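PDB 4PEY: putative secreted protein from Streptomyces sp. SirexAA-E, which hydrolyses laminarin and laminarioligosaccharides as a secreted exo-beta-1,3-glucanase of glycoside hydrolase family 55, yielding glucose and laminaribiose. Local coordinates for residues 454-459 and 495-500; 526-531 and 552-557. The protein carries 1 engineered substitution. One frame throughout, in Å; residues are numbered along the deposited sequence.

Going along the chain from the N terminus, interaction 1 comes first: strand 450-458 is joined, 36 residues on from Lys-459 to Gly-495, by strand 489-498 running in the same direction, and a coil of the beta-helix closes. Interaction 2 opens only afterwards. Strand 520-529 is paired antiparallel by strand 555-560, with residues 552-554 leading in, closing a mostly irregular loop. The two contacts therefore follow in series, neither nested nor crossed, with centres about 9 Å apart. Strands 489-498 and 520-529 are neighbours, joined directly by Cys-498 N to Val-528 O, 2.8 Å, a probable hydrogen bond. Together they tie the active-site strand, through two further parallel strands, to the end of the chain.

Interaction 1 of 2, residues 454-459 and 495-500; sequences FYQNAK and GSYCYF. Engineered in segment 454-459: Ala-458 (natural residue Glu). With BGC (beta-D-glucopyranose), chain B.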
ATOM      1  N   PHE A 454       7.116   0.326  -9.806  1.00 11.11           N
ATOM      2  CA  PHE A 454       6.100  -0.717  -9.598  1.00  9.37           C
ATOM      3  C   PHE A 454       4.654  -0.209  -9.654  1.00  9.77           C
ATOM      4  O   PHE A 454       4.226   0.618  -8.844  1.00 10.82           O
ATOM      5  CB  PHE A 454       6.283  -1.486  -8.282  1.00 11.15           C
ATOM      6  CG  PHE A 454       5.284  -2.610  -8.127  1.00  9.68           C
ATOM      7  CD1 PHE A 454       5.577  -3.890  -8.588  1.00 12.16           C
ATOM      8  CD2 PHE A 454       4.037  -2.378  -7.556  1.00 10.32           C
ATOM      9  CE1 PHE A 454       4.649  -4.921  -8.465  1.00 12.59           C
ATOM     10  CE2 PHE A 454       3.108  -3.394  -7.442  1.00 11.99           C
ATOM     11  CZ  PHE A 454       3.413  -4.670  -7.887  1.00 11.83           C
ATOM     12  N   TYR A 455       3.894  -0.762 -10.592  1.00  9.48           N
ATOM     13  CA  TYR A 455       2.462  -0.510 -10.675  1.00 10.38           C
ATOM     14  C   TYR A 455       1.724  -1.818 -10.871  1.00 10.08           C
ATOM     15  O   TYR A 455       2.121  -2.643 -11.702  1.00 11.84           O
ATOM     16  CB  TYR A 455       2.134   0.446 -11.826  1.00 10.66           C
ATOM     17  CG  TYR A 455       0.665   0.801 -11.963  1.00 10.30           C
ATOM     18  CD1 TYR A 455      -0.033   1.359 -10.897  1.00 11.31           C
ATOM     19  CD2 TYR A 455      -0.021   0.603 -13.167  1.00 11.15           C
ATOM     20  CE1 TYR A 455      -1.370   1.705 -11.013  1.00 11.04           C
ATOM     21  CE2 TYR A 455      -1.366   0.956 -13.302  1.00 11.61           C
ATOM     22  CZ  TYR A 455      -2.036   1.509 -12.222  1.00 11.75           C
ATOM     23  OH  TYR A 455      -3.366   1.864 -12.329  1.00 11.62           O
ATOM     24  N   GLN A 456       0.657  -2.010 -10.101  1.00 10.22           N
ATOM     25  CA  GLN A 456      -0.251  -3.138 -10.311  1.00  9.74           C
ATOM     26  C   GLN A 456      -1.671  -2.625 -10.434  1.00 10.41           C
ATOM     27  O   GLN A 456      -2.166  -1.920  -9.544  1.00 10.86           O
ATOM     28  CB  GLN A 456      -0.165  -4.161  -9.171  1.00 10.92           C
ATOM     29  CG  GLN A 456      -1.043  -5.421  -9.411  1.00  9.73           C
ATOM     30  CD  GLN A 456      -2.463  -5.296  -8.874  1.00  9.94           C
ATOM     31  OE1 GLN A 456      -2.677  -4.903  -7.722  1.00 13.28           O
ATOM     32  NE2 GLN A 456      -3.447  -5.628  -9.716  1.00 10.25           N
ATOM     33  N   ASN A 457      -2.319  -2.971 -11.544  1.00  9.99           N
ATOM     34  CA  ASN A 457      -3.712  -2.639 -11.765  1.00  9.51           C
ATOM     35  C   ASN A 457      -4.507  -3.849 -12.221  1.00 10.07           C
ATOM     36  O   ASN A 457      -3.967  -4.740 -12.881  1.00 11.75           O
ATOM     37  CB  ASN A 457      -3.844  -1.535 -12.815  1.00 10.83           C
ATOM     38  CG  ASN A 457      -5.244  -1.451 -13.394  1.00 11.28           C
ATOM     39  OD1 ASN A 457      -5.554  -2.076 -14.415  1.00 11.57           O
ATOM     40  ND2 ASN A 457      -6.105  -0.681 -12.738  1.00 12.03           N
ATOM     41  N   ALA A 458      -5.783  -3.886 -11.850  1.00 10.44           N
ATOM     42  CA  ALA A 458      -6.754  -4.714 -12.554  1.00 11.12           C
ATOM     43  C   ALA A 458      -7.903  -3.801 -12.914  1.00 10.84           C
ATOM     44  O   ALA A 458      -8.290  -2.946 -12.114  1.00 12.52           O
ATOM     45  CB  ALA A 458      -7.227  -5.893 -11.711  1.00 12.82           C
ATOM     46  N   LYS A 459      -8.437  -3.958 -14.121  1.00 11.64           N
ATOM     47  CA  LYS A 459      -9.542  -3.123 -14.577  1.00 11.56           C
ATOM     48  C   LYS A 459     -10.851  -3.565 -13.921  1.00 13.35           C
ATOM     49  O   LYS A 459     -10.926  -4.651 -13.341  1.00 15.82           O
ATOM     50  CB  LYS A 459      -9.646  -3.169 -16.106  1.00 12.45           C
ATOM     51  CG  LYS A 459      -8.472  -2.481 -16.833  1.00 12.16           C
ATOM     52  CD  LYS A 459      -8.345  -0.988 -16.509  1.00 13.05           C
ATOM     53  CE  LYS A 459      -9.592  -0.198 -16.879  1.00 13.11           C
ATOM     54  NZ  LYS A 459      -9.514   1.238 -16.467  1.00 13.32           N
ATOM     55  N   GLY A 495       2.041  -3.272 -14.608  1.00 11.32           N
ATOM     56  CA  GLY A 495       1.108  -4.218 -15.202  1.00 11.02           C
ATOM     57  C   GLY A 495      -0.351  -3.876 -14.981  1.00 11.54           C
ATOM     58  O   GLY A 495      -0.729  -3.393 -13.907  1.00 13.34           O
ATOM     59  N   SER A 496      -1.166  -4.130 -16.004  1.00 10.82           N
ATOM     60  CA  SER A 496      -2.618  -3.982 -15.921  1.00 10.90           C
ATOM     61  C   SER A 496      -3.283  -5.279 -16.369  1.00 10.69           C
ATOM     62  O   SER A 496      -2.931  -5.806 -17.422  1.00 11.78           O
ATOM     63  CB  SER A 496      -3.096  -2.812 -16.791  1.00 11.15           C
ATOM     64  OG  SER A 496      -4.516  -2.738 -16.835  1.00 12.34           O
ATOM     65  N   TYR A 497      -4.232  -5.786 -15.580  1.00 10.63           N
ATOM     66  CA  TYR A 497      -4.883  -7.072 -15.874  1.00 10.37           C
ATOM     67  C   TYR A 497      -6.379  -6.867 -16.096  1.00 10.64           C
ATOM     68  O   TYR A 497      -6.982  -5.997 -15.466  1.00 12.42           O
ATOM     69  CB  TYR A 497      -4.665  -8.087 -14.740  1.00 11.59           C
ATOM     70  CG  TYR A 497      -3.293  -8.023 -14.107  1.00 11.84           C
ATOM     71  CD1 TYR A 497      -2.143  -7.880 -14.884  1.00 10.96           C
ATOM     72  CD2 TYR A 497      -3.143  -8.102 -12.727  1.00 11.00           C
ATOM     73  CE1 TYR A 497      -0.888  -7.794 -14.303  1.00 12.32           C
ATOM     74  CE2 TYR A 497      -1.897  -8.010 -12.140  1.00 12.04           C
ATOM     75  CZ  TYR A 497      -0.771  -7.871 -12.931  1.00 11.44           C
ATOM     76  OH  TYR A 497       0.478  -7.789 -12.341  1.00 12.59           O
ATOM     77  N   CYS A 498      -6.994  -7.649 -16.982  1.00 10.78           N
ATOM     78  CA  CYS A 498      -8.443  -7.544 -17.145  1.00 10.40           C
ATOM     79  C   CYS A 498      -9.150  -8.862 -16.839  1.00 11.33           C
ATOM     80  O   CYS A 498      -8.599  -9.953 -16.988  1.00 12.41           O
ATOM     81  CB  CYS A 498      -8.826  -7.048 -18.552  1.00 11.40           C
ATOM     82  SG  CYS A 498      -8.628  -8.213 -19.924  1.00 12.21           S
ATOM     83  N   TYR A 499     -10.385  -8.729 -16.384  1.00 11.88           N
ATOM     84  CA  TYR A 499     -11.238  -9.859 -16.069  1.00 13.74           C
ATOM     85  C   TYR A 499     -12.668  -9.350 -16.199  1.00 13.37           C
ATOM     86  O   TYR A 499     -13.370  -9.126 -15.212  1.00 13.55           O
ATOM     87  CB  TYR A 499     -10.928 -10.407 -14.673  1.00 14.30           C
ATOM     88  CG  TYR A 499     -11.746 -11.593 -14.220  1.00 16.21           C
ATOM     89  CD1 TYR A 499     -11.620 -12.839 -14.837  1.00 16.59           C
ATOM     90  CD2 TYR A 499     -12.617 -11.480 -13.142  1.00 16.22           C
ATOM     91  CE1 TYR A 499     -12.361 -13.936 -14.397  1.00 16.88           C
ATOM     92  CE2 TYR A 499     -13.354 -12.558 -12.700  1.00 18.16           C
ATOM     93  CZ  TYR A 499     -13.228 -13.779 -13.326  1.00 19.37           C
ATOM     94  OH  TYR A 499     -13.971 -14.835 -12.861  1.00 23.42           O
ATOM     95  N   PHE A 500     -13.078  -9.140 -17.445  1.00 12.95           N
ATOM     96  CA  PHE A 500     -14.417  -8.659 -17.728  1.00 12.84           C
ATOM     97  C   PHE A 500     -15.389  -9.833 -17.634  1.00 14.72           C
ATOM     98  O   PHE A 500     -15.820 -10.383 -18.646  1.00 14.52           O
ATOM     99  CB  PHE A 500     -14.468  -7.988 -19.111  1.00 13.20           C
ATOM    100  CG  PHE A 500     -13.715  -6.679 -19.183  1.00 13.31           C
ATOM    101  CD1 PHE A 500     -14.259  -5.519 -18.650  1.00 15.02           C
ATOM    102  CD2 PHE A 500     -12.468  -6.604 -19.800  1.00 11.95           C
ATOM    103  CE1 PHE A 500     -13.566  -4.300 -18.718  1.00 15.53           C
ATOM    104  CE2 PHE A 500     -11.776  -5.391 -19.876  1.00 13.82           C
ATOM    105  CZ  PHE A 500     -12.326  -4.242 -19.331  1.00 13.82           C
TER
HETATM  106  C2  BGC B   2      -6.408 -12.494  -9.795  1.00 14.67           C
HETATM  107  C3  BGC B   2      -7.673 -11.951  -9.144  1.00 15.44           C
HETATM  108  C4  BGC B   2      -8.853 -12.127 -10.087  1.00 17.08           C
HETATM  109  C5  BGC B   2      -8.951 -13.584 -10.507  1.00 17.39           C
HETATM  110  C6  BGC B   2     -10.126 -13.783 -11.456  1.00 22.19           C
HETATM  111  C1  BGC B   2      -6.610 -13.903 -10.338  1.00 14.53           C
HETATM  112  O2  BGC B   2      -5.386 -12.534  -8.822  1.00 15.22           O
HETATM  113  O3  BGC B   2      -7.394 -10.554  -8.905  0.51 17.62           O
HETATM  114  O4  BGC B   2     -10.033 -11.691  -9.439  1.00 19.33           O
HETATM  115  O5  BGC B   2      -7.754 -13.953 -11.170  1.00 16.42           O
HETATM  116  O6  BGC B   2     -10.235 -15.154 -11.782  1.00 23.81           O
HETATM  117  O   HOH W   1       2.104  -5.555 -11.779  1.00 14.65           O
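Two donors reach Tyr-455 O: Gly-495 N at 3.0 Å, from above the carbonyl plane, and a water at 2.9 Å that also donates to Tyr-497 OH. The Gly-495 bond is one rung of a parallel ladder between strands 450-458 and 489-498, successive coils of the GH55 beta-helix. The ladder continues through Asn-457 N to Gly-495 O and Tyr-497 N to Asn-457 O, and ends with Lys-459 N meeting Tyr-497 O at 2.8 Å, almost in line with the C=O bond.

On the Gln-456 side, Asn-457 O sits over one face of the Tyr-497 ring, displaced toward its rim, and Gln-456 NE2 comes obliquely to the ring's CE2 at 3.7 Å, amide and ring planes 23° apart. That amide is held by Gln-130 and Glu-436, both substrate-binding residues, while Tyr-497 OH also bonds Gln-174. The engineered Ala-458 here replaces the glutamate inferred to be the proton donor. The Tyr-499 ring carries glucose C6 over its centre.

On the other face, Val-435 O holds Asn-457 ND2 and Tyr-536 OH bonds Ser-496 OG; with CG anti to the backbone N (chi1 162°), Asn-457 OD1 accepts from Ser-496 OG at 2.7 Å, tilted 25° from its carbonyl plane.

Interaction 2 of 2, residues 526-531 and 552-557; sequences LVVSLG and TIPSQV
Val-527 and Ser-555 form an antiparallel hydrogen-bonded pair, N to O in both directions at 2.9 Å; next to it Leu-526 faces Gln-556 as a non-hydrogen-bonded pair. Farther along, where segment 552-557 is no longer regular strand, Gly-531 N donates to Thr-552 OG1 at 3.0 Å, the threonine side-chain oxygen being the acceptor beyond the end of the ladder.

Water fills in between these two places. One molecule lies 2.8 Å from Ser-529 O and accepts from Thr-552 N; a second accepts from Ser-529 N at 2.9 Å and lies 2.8 Å from Ile-553 O, bridging the backbones where the ladder has ended. Weaker CA-H...O contacts add to this, among them Thr-552 CA against Ser-529 O.

Val-528 carries two of the apolar contacts. Its CG1, anti to the backbone N (chi1 -167°), meets Thr-552 CG2 at 3.5 Å, the two side chains crossing at about a right angle. CG2, the other branch, lies alongside the Pro-554 ring, 3.9 Å from its CB, both side chains pointing the same way. Leu-530 CD2 comes to the same threonine methyl at 3.9 Å. A glycine in place of Thr-552 would probably leave Gly-531 N without its acceptor and open a gap beside Val-528 and Leu-530.

Thr-552 and Leu-530 belong to the glycan pocket, each touching a bound glucose, and both rest on Trp-190. Ser-555 OG turns to Asp-545 O. Behind segment 526-531, strand 489-498 continues the parallel coils of the beta-helix, with Tyr-497 packed against Leu-526 and Val-528; the C-terminal strand 555-560 thus covers the edge of strand 520-529 with reversed direction.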
ATOM      1  N   LEU A 526       3.393  -4.469 -19.058  1.00 11.31           N
ATOM      2  CA  LEU A 526       2.670  -5.671 -19.467  1.00 11.52           C
ATOM      3  C   LEU A 526       1.177  -5.531 -19.244  1.00 10.32           C
ATOM      4  O   LEU A 526       0.731  -4.802 -18.345  1.00 11.88           O
ATOM      5  CB  LEU A 526       3.232  -6.886 -18.714  1.00 13.50           C
ATOM      6  CG  LEU A 526       3.152  -6.840 -17.184  1.00 14.33           C
ATOM      7  CD1 LEU A 526       2.576  -8.115 -16.558  1.00 16.01           C
ATOM      8  CD2 LEU A 526       4.506  -6.438 -16.594  1.00 15.35           C
ATOM      9  N   VAL A 527       0.406  -6.213 -20.085  1.00 11.39           N
ATOM     10  CA  VAL A 527      -1.025  -6.372 -19.845  1.00 11.25           C
ATOM     11  C   VAL A 527      -1.376  -7.857 -19.906  1.00 11.33           C
ATOM     12  O   VAL A 527      -0.713  -8.644 -20.588  1.00 12.80           O
ATOM     13  CB  VAL A 527      -1.894  -5.559 -20.844  1.00 11.70           C
ATOM     14  CG1 VAL A 527      -1.605  -4.064 -20.706  1.00 13.85           C
ATOM     15  CG2 VAL A 527      -1.690  -6.033 -22.291  1.00 13.30           C
ATOM     16  N   VAL A 528      -2.404  -8.246 -19.160  1.00 10.88           N
ATOM     17  CA  VAL A 528      -2.757  -9.657 -19.044  1.00 11.33           C
ATOM     18  C   VAL A 528      -4.267  -9.810 -18.983  1.00 10.72           C
ATOM     19  O   VAL A 528      -4.925  -9.126 -18.186  1.00 12.53           O
ATOM     20  CB  VAL A 528      -2.161 -10.322 -17.767  1.00 12.71           C
ATOM     21  CG1 VAL A 528      -2.292 -11.833 -17.862  1.00 14.88           C
ATOM     22  CG2 VAL A 528      -0.703  -9.916 -17.526  1.00 13.91           C
ATOM     23  N   SER A 529      -4.819 -10.681 -19.828  1.00 11.60           N
ATOM     24  CA  SER A 529      -6.210 -11.094 -19.689  1.00 11.71           C
ATOM     25  C   SER A 529      -6.283 -12.313 -18.793  1.00 11.60           C
ATOM     26  O   SER A 529      -5.611 -13.309 -19.050  1.00 13.30           O
ATOM     27  CB  SER A 529      -6.836 -11.423 -21.050  1.00 13.52           C
ATOM     28  OG  SER A 529      -8.091 -12.072 -20.889  1.00 14.26           O
ATOM     29  N   LEU A 530      -7.111 -12.246 -17.755  1.00 11.56           N
ATOM     30  CA  LEU A 530      -7.238 -13.369 -16.838  1.00 12.24           C
ATOM     31  C   LEU A 530      -8.263 -14.368 -17.390  1.00 13.29           C
ATOM     32  O   LEU A 530      -9.478 -14.136 -17.355  1.00 15.65           O
ATOM     33  CB  LEU A 530      -7.620 -12.872 -15.434  1.00 13.78           C
ATOM     34  CG  LEU A 530      -6.709 -11.756 -14.885  1.00 13.84           C
ATOM     35  CD1 LEU A 530      -7.182 -11.266 -13.526  1.00 17.82           C
ATOM     36  CD2 LEU A 530      -5.244 -12.216 -14.831  1.00 15.00           C
ATOM     37  N   GLY A 531      -7.764 -15.471 -17.937  1.00 14.12           N
ATOM     38  CA  GLY A 531      -8.632 -16.538 -18.413  1.00 14.77           C
ATOM     39  C   GLY A 531      -9.500 -16.183 -19.613  1.00 15.44           C
ATOM     40  O   GLY A 531     -10.583 -16.742 -19.792  1.00 17.77           O
ATOM     41  N   THR A 552      -3.892 -16.808 -20.224  1.00 12.70           N
ATOM     42  CA  THR A 552      -3.338 -15.812 -19.294  1.00 13.73           C
ATOM     43  C   THR A 552      -1.823 -15.617 -19.521  1.00 13.91           C
ATOM     44  O   THR A 552      -1.013 -15.584 -18.582  1.00 15.34           O
ATOM     45  CB  THR A 552      -3.652 -16.208 -17.813  1.00 14.47           C
ATOM     46  OG1 THR A 552      -5.034 -16.587 -17.704  1.00 14.66           O
ATOM     47  CG2 THR A 552      -3.411 -15.043 -16.857  1.00 15.17           C
ATOM     48  N   ILE A 553      -1.453 -15.454 -20.788  1.00 14.62           N
ATOM     49  CA  ILE A 553      -0.081 -15.112 -21.162  1.00 14.79           C
ATOM     50  C   ILE A 553       0.072 -13.592 -21.315  1.00 13.61           C
ATOM     51  O   ILE A 553      -0.654 -12.968 -22.094  1.00 14.62           O
ATOM     52  CB  ILE A 553       0.326 -15.804 -22.479  1.00 18.41           C
ATOM     53  CG1 ILE A 553       0.206 -17.326 -22.344  1.00 21.13           C
ATOM     54  CG2 ILE A 553       1.734 -15.395 -22.888  1.00 19.94           C
ATOM     55  CD1 ILE A 553       0.528 -18.075 -23.616  1.00 24.50           C
ATOM     56  N   PRO A 554       1.004 -12.981 -20.562  1.00 14.00           N
ATOM     57  CA  PRO A 554       1.176 -11.527 -20.683  1.00 13.81           C
ATOM     58  C   PRO A 554       1.620 -11.063 -22.068  1.00 13.70           C
ATOM     59  O   PRO A 554       2.376 -11.764 -22.757  1.00 16.78           O
ATOM     60  CB  PRO A 554       2.267 -11.214 -19.657  1.00 14.05           C
ATOM     61  CG  PRO A 554       2.184 -12.318 -18.658  1.00 15.09           C
ATOM     62  CD  PRO A 554       1.794 -13.538 -19.449  1.00 15.30           C
ATOM     63  N   SER A 555       1.141  -9.885 -22.461  1.00 11.95           N
ATOM     64  CA  SER A 555       1.699  -9.140 -23.588  1.00 11.45           C
ATOM     65  C   SER A 555       2.601  -8.048 -23.022  1.00 13.20           C
ATOM     66  O   SER A 555       2.181  -7.278 -22.162  1.00 13.10           O
ATOM     67  CB  SER A 555       0.593  -8.541 -24.456  1.00 14.44           C
ATOM     68  OG  SER A 555       1.145  -7.806 -25.533  1.00 15.17           O
ATOM     69  N   GLN A 556       3.835  -7.983 -23.516  1.00 14.46           N
ATOM     70  CA  GLN A 556       4.880  -7.168 -22.898  1.00 14.92           C
ATOM     71  C   GLN A 556       5.484  -6.125 -23.827  1.00 15.77           C
ATOM     72  O   GLN A 556       5.591  -6.334 -25.039  1.00 16.67           O
ATOM     73  CB  GLN A 556       6.005  -8.075 -22.388  1.00 16.25           C
ATOM     74  CG  GLN A 556       5.544  -9.112 -21.376  1.00 17.46           C
ATOM     75  CD  GLN A 556       6.498 -10.286 -21.267  1.00 19.25           C
ATOM     76  OE1 GLN A 556       7.072 -10.738 -22.267  1.00 22.50           O
ATOM     77  NE2 GLN A 556       6.680 -10.784 -20.051  1.00 20.02           N
ATOM     78  N   VAL A 557       5.906  -5.008 -23.239  1.00 14.80           N
ATOM     79  CA  VAL A 557       6.715  -4.022 -23.946  1.00 15.24           C
ATOM     80  C   VAL A 557       7.900  -3.687 -23.052  1.00 14.78           C
ATOM     81  O   VAL A 557       7.714  -3.241 -21.923  1.00 15.60           O
ATOM     82  CB  VAL A 557       5.911  -2.741 -24.289  1.00 16.04           C
ATOM     83  CG1 VAL A 557       6.844  -1.612 -24.691  1.00 16.38           C
ATOM     84  CG2 VAL A 557       4.895  -3.030 -25.401  1.00 16.36           C
TER
HETATM   85  O   HOH W   2      -6.127 -15.180 -21.039  1.00 14.27           O
HETATM   86  O   HOH W   3      -3.355 -12.549 -21.471  1.00 15.15           O